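Local coordinates for protein group II chitinase (PDB 6JAV) that probably cleaves internal bonds of chitin, this chain being a family 18 glycosyl hydrolase catalytic domain of a larger insect chitinase, at residues I193-Y198 / Y229-W234. Residues are numbered along the deposited sequence; the frame is centred on the assembly and turned at random.
Sequences IAVMTY and YTIHYW. With NAG (2-acetamido-2-deoxy-beta-D-glucopyranose), chain C.
Val-195 meets Trp-234 where strand 192-195 of the family 18 TIM barrel is covered by helix 227-236, a worked example of how a helix packs against the outside of a barrel strand. The axes of segments 193-195 and 229-234 approach to 10.7 Å, and their directions differ by 153°.

The aromatic part is a CH-pi contact. Val-195 CG2 sits 4.2 Å from the centroid of the five-membered ring of Trp-234, 13° off the ring normal, while Ile-193 CG2 lies over the same indole face farther along, 4.3 Å from Trp-234 CZ3. The ring is held in place by NE1, hydrogen-bonded to the carbonyl of Ser-171.

The aliphatic part is methyl against methyl. With CG1 of Val-195 anti to the backbone N (chi1 -174°), that branch reaches CG2 of Thr-230 at 3.5 Å, the two side chains passing alongside and pointing opposite ways. Thr-197, in the turn just past the strand, brings its CG2 to Thr-230 CG2 at 3.8 Å and lies across Ile-231, nearly perpendicular, 4.0 Å from its CD1.

Polar groups are turned elsewhere. Thr-197 OG1 bonds to the carbonyl of Gly-247, and three hydrogen-bond partners surround Thr-230 OG1: Pro-172 O, Tyr-200 OH and Asn-226 O. On another side of the helix, C6 of the N-acetylglucosamine attached to Asn-228 lies over one face of the His-232 imidazole.

No hydrogen bond joins segment 193-198 to segment 229-234: both threonines present methyls to the interface and satisfy their hydroxyls outside it, so cohesion here rests on dispersion and shape.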
ATOM      1  N   ILE A 193       5.077  -2.398  10.523  1.00  9.69           N
ATOM      2  CA  ILE A 193       5.481  -2.876   9.214  1.00 10.67           C
ATOM      3  C   ILE A 193       4.187  -3.042   8.418  1.00  9.78           C
ATOM      4  O   ILE A 193       3.323  -3.844   8.785  1.00 11.25           O
ATOM      5  CB  ILE A 193       6.240  -4.198   9.354  1.00 11.77           C
ATOM      6  CG1 ILE A 193       7.529  -3.929  10.158  1.00 12.01           C
ATOM      7  CG2 ILE A 193       6.551  -4.765   8.009  1.00 13.99           C
ATOM      8  CD1 ILE A 193       8.293  -5.217  10.529  1.00 16.58           C
ATOM      9  N   ALA A 194       4.025  -2.233   7.361  1.00  8.89           N
ATOM     10  CA  ALA A 194       2.826  -2.284   6.527  1.00  9.14           C
ATOM     11  C   ALA A 194       3.136  -3.259   5.395  1.00  8.82           C
ATOM     12  O   ALA A 194       3.868  -2.934   4.449  1.00  9.29           O
ATOM     13  CB  ALA A 194       2.460  -0.882   6.033  1.00 10.28           C
ATOM     14  N   VAL A 195       2.602  -4.470   5.502  1.00  9.76           N
ATOM     15  CA  VAL A 195       2.880  -5.475   4.487  1.00  8.67           C
ATOM     16  C   VAL A 195       1.962  -5.226   3.289  1.00  9.59           C
ATOM     17  O   VAL A 195       0.731  -5.190   3.423  1.00 10.54           O
ATOM     18  CB  VAL A 195       2.715  -6.898   5.030  1.00  9.93           C
ATOM     19  CG1 VAL A 195       3.171  -7.903   3.966  1.00 12.66           C
ATOM     20  CG2 VAL A 195       3.548  -7.082   6.312  1.00 11.13           C
ATOM     21  N   MET A 196       2.562  -5.052   2.113  1.00  9.35           N
ATOM     22  CA  MET A 196       1.801  -4.707   0.910  1.00 10.03           C
ATOM     23  C   MET A 196       1.255  -5.991   0.276  1.00  9.30           C
ATOM     24  O   MET A 196       1.709  -6.432  -0.788  1.00  9.67           O
ATOM     25  CB  MET A 196       2.667  -3.910  -0.047  1.00 11.59           C
ATOM     26  CG  MET A 196       2.987  -2.553   0.559  1.00 10.13           C
ATOM     27  SD  MET A 196       3.821  -1.451  -0.578  1.00 22.73           S
ATOM     28  CE  MET A 196       5.244  -2.213  -0.389  1.00  6.42           C
ATOM     29  N   THR A 197       0.236  -6.558   0.955  1.00  8.86           N
ATOM     30  CA  THR A 197      -0.435  -7.812   0.565  1.00  8.61           C
ATOM     31  C   THR A 197      -1.376  -7.573  -0.612  1.00  9.81           C
ATOM     32  O   THR A 197      -2.595  -7.821  -0.543  1.00 11.27           O
ATOM     33  CB  THR A 197      -1.146  -8.454   1.766  1.00  8.90           C
ATOM     34  OG1 THR A 197      -1.706  -7.422   2.598  1.00 11.60           O
ATOM     35  CG2 THR A 197      -0.160  -9.252   2.633  1.00 10.71           C
ATOM     36  N   TYR A 198      -0.811  -7.100  -1.714  1.00  9.08           N
ATOM     37  CA  TYR A 198      -1.545  -6.844  -2.941  1.00  9.88           C
ATOM     38  C   TYR A 198      -0.537  -6.757  -4.072  1.00 10.56           C
ATOM     39  O   TYR A 198       0.678  -6.849  -3.868  1.00 10.64           O
ATOM     40  CB  TYR A 198      -2.432  -5.580  -2.841  1.00 11.39           C
ATOM     41  CG  TYR A 198      -1.765  -4.358  -2.213  1.00  8.07           C
ATOM     42  CD1 TYR A 198      -0.771  -3.670  -2.874  1.00 10.88           C
ATOM     43  CD2 TYR A 198      -2.139  -3.921  -0.943  1.00 10.29           C
ATOM     44  CE1 TYR A 198      -0.162  -2.544  -2.282  1.00 11.99           C
ATOM     45  CE2 TYR A 198      -1.540  -2.795  -0.356  1.00 10.79           C
ATOM     46  CZ  TYR A 198      -0.570  -2.128  -1.035  1.00 12.03           C
ATOM     47  OH  TYR A 198       0.021  -1.020  -0.458  1.00 13.87           O
ATOM     48  N   TYR A 229      -0.102 -16.762   3.341  1.00 10.92           N
ATOM     49  CA  TYR A 229       1.298 -17.182   3.364  1.00 11.20           C
ATOM     50  C   TYR A 229       2.204 -16.014   3.758  1.00 11.05           C
ATOM     51  O   TYR A 229       3.083 -16.148   4.618  1.00 11.45           O
ATOM     52  CB  TYR A 229       1.727 -17.732   1.999  1.00 12.48           C
ATOM     53  CG  TYR A 229       3.161 -18.205   2.033  1.00 13.60           C
ATOM     54  CD1 TYR A 229       4.222 -17.322   1.849  1.00 14.45           C
ATOM     55  CD2 TYR A 229       3.448 -19.533   2.306  1.00 15.07           C
ATOM     56  CE1 TYR A 229       5.544 -17.758   1.938  1.00 17.20           C
ATOM     57  CE2 TYR A 229       4.756 -19.966   2.392  1.00 19.34           C
ATOM     58  CZ  TYR A 229       5.789 -19.074   2.200  1.00 20.39           C
ATOM     59  OH  TYR A 229       7.106 -19.507   2.283  1.00 26.24           O
ATOM     60  N   THR A 230       2.007 -14.862   3.115  1.00 10.60           N
ATOM     61  CA  THR A 230       2.877 -13.711   3.349  1.00 10.72           C
ATOM     62  C   THR A 230       2.888 -13.298   4.816  1.00  9.02           C
ATOM     63  O   THR A 230       3.951 -13.012   5.383  1.00 10.26           O
ATOM     64  CB  THR A 230       2.370 -12.555   2.492  1.00  8.74           C
ATOM     65  OG1 THR A 230       2.582 -12.851   1.109  1.00 10.31           O
ATOM     66  CG2 THR A 230       3.096 -11.262   2.862  1.00 10.73           C
ATOM     67  N   ILE A 231       1.712 -13.168   5.421  1.00  9.91           N
ATOM     68  CA  ILE A 231       1.651 -12.696   6.799  1.00  9.90           C
ATOM     69  C   ILE A 231       2.293 -13.708   7.738  1.00 11.45           C
ATOM     70  O   ILE A 231       3.078 -13.348   8.629  1.00 11.52           O
ATOM     71  CB  ILE A 231       0.189 -12.365   7.177  1.00 10.06           C
ATOM     72  CG1 ILE A 231      -0.355 -11.195   6.335  1.00 12.76           C
ATOM     73  CG2 ILE A 231       0.071 -12.111   8.686  1.00 11.59           C
ATOM     74  CD1 ILE A 231       0.383  -9.890   6.549  1.00 13.11           C
ATOM     75  N   HIS A 232       2.014 -14.996   7.522  1.00 11.46           N
ATOM     76  CA  HIS A 232       2.656 -15.991   8.372  1.00 11.87           C
ATOM     77  C   HIS A 232       4.158 -16.034   8.143  1.00 10.95           C
ATOM     78  O   HIS A 232       4.913 -16.298   9.085  1.00 13.07           O
ATOM     79  CB  HIS A 232       2.030 -17.354   8.099  1.00 12.87           C
ATOM     80  CG  HIS A 232       0.745 -17.583   8.829  1.00 13.70           C
ATOM     81  ND1 HIS A 232      -0.495 -17.460   8.236  1.00 14.68           N
ATOM     82  CD2 HIS A 232       0.511 -17.946  10.113  1.00 18.51           C
ATOM     83  CE1 HIS A 232      -1.437 -17.723   9.127  1.00 14.64           C
ATOM     84  NE2 HIS A 232      -0.854 -18.031  10.272  1.00 18.62           N
ATOM     85  N   TYR A 233       4.617 -15.732   6.931  1.00  9.78           N
ATOM     86  CA  TYR A 233       6.044 -15.746   6.649  1.00 10.38           C
ATOM     87  C   TYR A 233       6.760 -14.594   7.347  1.00 10.51           C
ATOM     88  O   TYR A 233       7.829 -14.788   7.936  1.00 10.70           O
ATOM     89  CB  TYR A 233       6.268 -15.703   5.145  1.00 11.42           C
ATOM     90  CG  TYR A 233       7.668 -16.103   4.750  1.00 11.53           C
ATOM     91  CD1 TYR A 233       8.137 -17.375   5.032  1.00 13.42           C
ATOM     92  CD2 TYR A 233       8.511 -15.227   4.109  1.00 10.73           C
ATOM     93  CE1 TYR A 233       9.422 -17.752   4.684  1.00 15.46           C
ATOM     94  CE2 TYR A 233       9.808 -15.603   3.743  1.00 13.36           C
ATOM     95  CZ  TYR A 233      10.246 -16.862   4.045  1.00 13.03           C
ATOM     96  OH  TYR A 233      11.527 -17.243   3.677  1.00 16.05           O
ATOM     97  N   TRP A 234       6.184 -13.378   7.318  1.00 10.12           N
ATOM     98  CA  TRP A 234       6.765 -12.292   8.115  1.00  9.71           C
ATOM     99  C   TRP A 234       6.883 -12.683   9.586  1.00 10.83           C
ATOM    100  O   TRP A 234       7.898 -12.387  10.233  1.00 11.31           O
ATOM    101  CB  TRP A 234       5.970 -10.976   7.915  1.00  9.61           C
ATOM    102  CG  TRP A 234       6.425 -10.237   6.705  1.00  8.32           C
ATOM    103  CD1 TRP A 234       5.907 -10.302   5.447  1.00  9.30           C
ATOM    104  CD2 TRP A 234       7.512  -9.306   6.646  1.00  9.60           C
ATOM    105  NE1 TRP A 234       6.630  -9.484   4.583  1.00 10.50           N
ATOM    106  CE2 TRP A 234       7.629  -8.876   5.303  1.00  9.72           C
ATOM    107  CE3 TRP A 234       8.433  -8.832   7.601  1.00 10.59           C
ATOM    108  CZ2 TRP A 234       8.628  -7.985   4.883  1.00 10.25           C
ATOM    109  CZ3 TRP A 234       9.410  -7.923   7.192  1.00 11.06           C
ATOM    110  CH2 TRP A 234       9.497  -7.507   5.834  1.00 10.43           C
TER
HETATM  111  C1  NAG C2102      -2.418 -20.229   5.999  1.00 24.22           C
HETATM  112  C2  NAG C2102      -2.994 -21.578   5.598  1.00 22.95           C
HETATM  113  C3  NAG C2102      -2.487 -22.675   6.543  1.00 28.63           C
HETATM  114  C4  NAG C2102      -0.964 -22.640   6.637  1.00 39.40           C
HETATM  115  C5  NAG C2102      -0.484 -21.243   7.005  1.00 41.33           C
HETATM  116  C6  NAG C2102       1.028 -21.108   7.022  1.00 32.43           C
HETATM  117  C7  NAG C2102      -5.190 -21.893   4.528  1.00 26.23           C
HETATM  118  C8  NAG C2102      -4.446 -22.435   3.352  1.00 32.23           C
HETATM  119  N2  NAG C2102      -4.448 -21.528   5.583  1.00 26.54           N
HETATM  120  O3  NAG C2102      -2.883 -23.938   6.019  1.00 36.10           O
HETATM  121  O4  NAG C2102      -0.485 -23.576   7.597  1.00 43.06           O
HETATM  122  O5  NAG C2102      -0.989 -20.306   6.043  1.00 26.87           O
HETATM  123  O6  NAG C2102       1.613 -21.042   5.725  1.00 31.71           O
HETATM  124  O7  NAG C2102      -6.411 -21.818   4.537  1.00 40.77           O